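30-kDa cleavage and polyadenylation specificity factor 30 (Arabidopsis thaliana, PDB 5ZUU) recognises m6A-modified RNA through its YTH domain and, within the cleavage and polyadenylation specificity factor complex, mediates poly(A) site selection in pre-mRNA 3'-end formation. Local coordinates at residues A[63-66]-A[67-70]. Numbering follows the deposited sequence.
With nucleotides of chain F.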
ATOM      1  N   PHE A  63       2.477  -0.959   2.533  1.00 11.81           N
ATOM      2  CA  PHE A  63       3.506  -1.726   1.848  1.00 12.32           C
ATOM      3  C   PHE A  63       4.747  -1.874   2.630  1.00 11.31           C
ATOM      4  O   PHE A  63       5.184  -0.985   3.294  1.00 11.35           O
ATOM      5  CB  PHE A  63       3.916  -1.094   0.507  1.00 13.80           C
ATOM      6  CG  PHE A  63       3.018  -1.459  -0.602  1.00 15.91           C
ATOM      7  CD1 PHE A  63       1.654  -1.095  -0.548  1.00 16.79           C
ATOM      8  CD2 PHE A  63       3.484  -2.178  -1.712  1.00 17.79           C
ATOM      9  CE1 PHE A  63       0.787  -1.412  -1.597  1.00 18.44           C
ATOM     10  CE2 PHE A  63       2.622  -2.513  -2.746  1.00 17.46           C
ATOM     11  CZ  PHE A  63       1.271  -2.133  -2.698  1.00 17.91           C
ATOM     12  N   SER A  64       5.374  -2.997   2.466  1.00 11.14           N
ATOM     13  CA  SER A  64       6.672  -3.209   3.004  1.00 10.83           C
ATOM     14  C   SER A  64       7.428  -4.179   2.171  1.00 11.66           C
ATOM     15  O   SER A  64       6.960  -5.334   1.960  1.00 12.19           O
ATOM     16  CB  SER A  64       6.566  -3.672   4.414  1.00 10.65           C
ATOM     17  OG  SER A  64       7.857  -4.131   4.868  1.00 11.17           O
ATOM     18  N   VAL A  65       8.609  -3.757   1.694  1.00 12.19           N
ATOM     19  CA  VAL A  65       9.525  -4.670   0.987  1.00 12.04           C
ATOM     20  C   VAL A  65      10.232  -5.671   1.966  1.00 11.70           C
ATOM     21  O   VAL A  65      10.798  -5.265   2.957  1.00 10.37           O
ATOM     22  CB  VAL A  65      10.546  -3.898   0.148  1.00 11.64           C
ATOM     23  CG1 VAL A  65      11.493  -4.849  -0.525  1.00 11.76           C
ATOM     24  CG2 VAL A  65       9.824  -3.036  -0.891  1.00 12.31           C
ATOM     25  N   ASN A  66      10.154  -6.973   1.657  1.00 12.52           N
ATOM     26  CA  ASN A  66      10.784  -8.028   2.465  1.00 13.69           C
ATOM     27  C   ASN A  66      12.243  -7.655   2.783  1.00 13.53           C
ATOM     28  O   ASN A  66      12.973  -7.170   1.930  1.00 12.77           O
ATOM     29  CB  ASN A  66      10.823  -9.389   1.734  1.00 13.78           C
ATOM     30  CG  ASN A  66       9.458  -9.966   1.432  1.00 15.12           C
ATOM     31  OD1 ASN A  66       8.419  -9.346   1.684  1.00 14.29           O
ATOM     32  ND2 ASN A  66       9.455 -11.205   0.942  1.00 14.50           N
ATOM     33  N   ARG A  67      12.629  -7.899   4.010  1.00 13.59           N
ATOM     34  CA  ARG A  67      13.991  -7.743   4.468  1.00 16.14           C
ATOM     35  C   ARG A  67      14.499  -6.305   4.591  1.00 15.12           C
ATOM     36  O   ARG A  67      15.578  -6.121   5.093  1.00 13.90           O
ATOM     37  CB  ARG A  67      14.979  -8.649   3.660  1.00 18.51           C
ATOM     38  CG  ARG A  67      14.612 -10.141   3.784  1.00 21.24           C
ATOM     39  CD  ARG A  67      15.656 -11.151   3.337  1.00 24.70           C
ATOM     40  NE  ARG A  67      16.874 -11.153   4.153  1.00 29.29           N
ATOM     41  CZ  ARG A  67      17.121 -11.888   5.246  1.00 30.60           C
ATOM     42  NH1 ARG A  67      18.306 -11.778   5.832  1.00 32.98           N
ATOM     43  NH2 ARG A  67      16.243 -12.716   5.768  1.00 32.05           N
ATOM     44  N   THR A  68      13.726  -5.292   4.204  1.00 14.85           N
ATOM     45  CA  THR A  68      14.204  -3.900   4.354  1.00 14.04           C
ATOM     46  C   THR A  68      14.039  -3.314   5.759  1.00 14.15           C
ATOM     47  O   THR A  68      14.472  -2.196   5.989  1.00 12.73           O
ATOM     48  CB  THR A  68      13.463  -2.910   3.446  1.00 12.85           C
ATOM     49  OG1 THR A  68      12.087  -2.897   3.832  1.00 12.13           O
ATOM     50  CG2 THR A  68      13.658  -3.236   1.996  1.00 12.47           C
ATOM     51  N   ARG A  69      13.371  -4.032   6.662  1.00 16.46           N
ATOM     52  CA  ARG A  69      13.205  -3.602   8.079  1.00 16.43           C
ATOM     53  C   ARG A  69      12.327  -2.318   8.148  1.00 15.00           C
ATOM     54  O   ARG A  69      12.389  -1.550   9.127  1.00 12.78           O
ATOM     55  CB  ARG A  69      14.577  -3.355   8.796  1.00 16.68           C
ATOM     56  CG  ARG A  69      15.485  -4.545   8.897  1.00 20.19           C
ATOM     57  CD  ARG A  69      16.842  -4.144   9.444  1.00 22.12           C
ATOM     58  NE  ARG A  69      17.832  -5.182   9.189  1.00 23.98           N
ATOM     59  CZ  ARG A  69      18.053  -6.240   9.972  1.00 27.49           C
ATOM     60  NH1 ARG A  69      17.392  -6.414  11.115  1.00 31.33           N
ATOM     61  NH2 ARG A  69      18.929  -7.154   9.612  1.00 26.66           N
ATOM     62  N   HIS A  70      11.558  -2.050   7.106  1.00 14.78           N
ATOM     63  CA  HIS A  70      10.788  -0.800   7.036  1.00 14.15           C
ATOM     64  C   HIS A  70       9.410  -1.053   6.330  1.00 14.60           C
ATOM     65  O   HIS A  70       9.269  -2.008   5.501  1.00 14.16           O
ATOM     66  CB  HIS A  70      11.552   0.287   6.223  1.00 13.80           C
ATOM     67  CG  HIS A  70      12.717   0.903   6.929  1.00 14.34           C
ATOM     68  ND1 HIS A  70      13.936   0.264   7.059  1.00 16.08           N
ATOM     69  CD2 HIS A  70      12.870   2.126   7.490  1.00 14.49           C
ATOM     70  CE1 HIS A  70      14.781   1.055   7.695  1.00 15.83           C
ATOM     71  NE2 HIS A  70      14.150   2.190   7.979  1.00 15.99           N
TER
ATOM     72  P     G F   9      18.862  -9.798  12.883  1.00 32.79           P
ATOM     73  OP1   G F   9      19.626  -9.058  13.908  1.00 36.56           O
ATOM     74  OP2   G F   9      18.664  -9.220  11.543  1.00 29.87           O
ATOM     75  O5'   G F   9      19.527 -11.230  12.720  1.00 34.49           O
ATOM     76  C5'   G F   9      20.718 -11.387  11.942  1.00 39.41           C
ATOM     77  C4'   G F   9      21.189 -12.798  12.134  1.00 40.98           C
ATOM     78  O4'   G F   9      20.014 -13.649  12.008  1.00 36.47           O
ATOM     79  C3'   G F   9      22.215 -13.322  11.133  1.00 42.89           C
ATOM     80  O3'   G F   9      23.578 -13.235  11.587  1.00 46.67           O
ATOM     81  C2'   G F   9      21.869 -14.797  11.090  1.00 38.16           C
ATOM     82  O2'   G F   9      22.712 -15.217  12.186  1.00 36.66           O
ATOM     83  C1'   G F   9      20.321 -14.750  11.180  1.00 36.33           C
ATOM     84  N9    G F   9      19.562 -14.637   9.919  1.00 31.05           N
ATOM     85  C8    G F   9      18.929 -13.535   9.387  1.00 26.56           C
ATOM     86  N7    G F   9      18.376 -13.772   8.226  1.00 23.07           N
ATOM     87  C5    G F   9      18.642 -15.113   7.984  1.00 25.22           C
ATOM     88  C6    G F   9      18.336 -15.931   6.863  1.00 23.14           C
ATOM     89  O6    G F   9      17.703 -15.644   5.849  1.00 20.75           O
ATOM     90  N1    G F   9      18.804 -17.226   7.033  1.00 21.87           N
ATOM     91  C2    G F   9      19.496 -17.675   8.123  1.00 22.43           C
ATOM     92  N2    G F   9      19.875 -18.958   8.093  1.00 25.69           N
ATOM     93  N3    G F   9      19.824 -16.922   9.152  1.00 24.41           N
ATOM     94  C4    G F   9      19.363 -15.663   9.024  1.00 27.39           C
ATOM     95  P     U F   7      10.066  -9.525   6.386  1.00 13.82           P
ATOM     96  OP1   U F   7      10.147  -8.094   6.147  1.00 15.52           O
ATOM     97  OP2   U F   7      10.915 -10.397   5.639  1.00 14.36           O
ATOM     98  O5'   U F   7      10.396  -9.791   7.920  1.00 14.71           O
ATOM     99  C5'   U F   7       9.766  -8.980   8.907  1.00 15.63           C
ATOM    100  C4'   U F   7      10.025  -9.552  10.266  1.00 16.19           C
ATOM    101  O4'   U F   7       9.492 -10.896  10.351  1.00 17.22           O
ATOM    102  C3'   U F   7      11.493  -9.692  10.603  1.00 16.93           C
ATOM    103  O3'   U F   7      11.898  -8.468  11.186  1.00 19.49           O
ATOM    104  C2'   U F   7      11.490 -10.804  11.623  1.00 16.92           C
ATOM    105  O2'   U F   7      11.008 -10.374  12.876  1.00 15.94           O
ATOM    106  C1'   U F   7      10.429 -11.720  11.040  1.00 16.83           C
ATOM    107  N1    U F   7      10.900 -12.759  10.122  1.00 15.60           N
ATOM    108  C2    U F   7      11.413 -13.928  10.663  1.00 16.18           C
ATOM    109  O2    U F   7      11.621 -14.080  11.862  1.00 16.74           O
ATOM    110  N3    U F   7      11.716 -14.897   9.743  1.00 16.48           N
ATOM    111  C4    U F   7      11.521 -14.845   8.378  1.00 16.11           C
ATOM    112  O4    U F   7      11.806 -15.823   7.691  1.00 15.43           O
ATOM    113  C5    U F   7      11.000 -13.601   7.897  1.00 15.64           C
ATOM    114  C6    U F   7      10.699 -12.633   8.766  1.00 15.64           C
ATOM    115  P     C F   6       5.642 -13.081   2.345  1.00 13.25           P
ATOM    116  OP1   C F   6       6.377 -14.204   2.928  1.00 13.64           O
ATOM    117  OP2   C F   6       4.157 -13.104   2.351  1.00 13.76           O
ATOM    118  O5'   C F   6       6.057 -11.731   3.114  1.00 13.22           O
ATOM    119  C5'   C F   6       7.260 -11.693   3.889  1.00 12.83           C
ATOM    120  C4'   C F   6       6.937 -11.473   5.347  1.00 13.50           C
ATOM    121  O4'   C F   6       6.232 -12.623   5.869  1.00 13.01           O
ATOM    122  C3'   C F   6       8.129 -11.284   6.275  1.00 13.41           C
ATOM    123  O3'   C F   6       8.551  -9.926   6.235  1.00 12.67           O
ATOM    124  C2'   C F   6       7.538 -11.691   7.606  1.00 12.87           C
ATOM    125  O2'   C F   6       6.754 -10.671   8.198  1.00 11.75           O
ATOM    126  C1'   C F   6       6.682 -12.884   7.188  1.00 13.85           C
ATOM    127  N1    C F   6       7.375 -14.191   7.189  1.00 15.21           N
ATOM    128  C2    C F   6       7.700 -14.767   8.421  1.00 15.65           C
ATOM    129  O2    C F   6       7.452 -14.141   9.459  1.00 15.44           O
ATOM    130  N3    C F   6       8.266 -15.993   8.451  1.00 15.50           N
ATOM    131  C4    C F   6       8.490 -16.651   7.309  1.00 16.69           C
ATOM    132  N4    C F   6       9.062 -17.848   7.389  1.00 16.00           N
ATOM    133  C5    C F   6       8.160 -16.094   6.034  1.00 16.26           C
ATOM    134  C6    C F   6       7.604 -14.874   6.023  1.00 15.70           C
TER
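With chi1 at 63°, Thr-68 holds OG1 between its own N and carbonyl carbon, a rotamer that turns the hydroxyl back onto Val-65 O at 2.8 Å. CG2 of the same side chain meets CB of Val-65 at 3.7 Å, the two side chains crossing at about a right angle. Val-65 O also receives Thr-68 N at 3.2 Å, a fairly straight bond whose donor stands above the carbonyl plane, so one carbonyl is gripped twice by one residue. The backbone bond closes a type II beta turn from Val-65 to Thr-68, and the hydroxyl bond reinforces it, while Gln-72 reaches both Val-65 N and Thr-68 OG1. A valine in place of Thr-68 would probably leave Val-65 O with the backbone bond alone and deprive the Gln-72 amide of its hydroxyl partner. Further down the hairpin, Ser-64 swings OG away from its backbone N (chi1 169°) and donates to His-70 O at 2.6 Å; Lys-23 is a second partner of that hydroxyl. The His-70 ring is fixed in turn by a nearly linear bond from ND1 to Thr-68 O, 2.7 Å long and lying in the ring plane.

A loop pinned in this way can present its outer side to RNA. Arg-67 N points at OP1 of U7 of chain F (3.3 Å), and its guanidinium sets an edge against the base of G9 of chain F, NH1 giving N7 a bond of 3.1 Å. The extended Arg-69 likewise turns its guanidinium edge to the phosphate of the same nucleotide, where NH1 and NH2 both donate to OP2, NH2 at 2.8 Å. The result is a beta hairpin joining strands 58-65 and 70-77 of the YTH domain, its loop forming part of the RNA-binding surface.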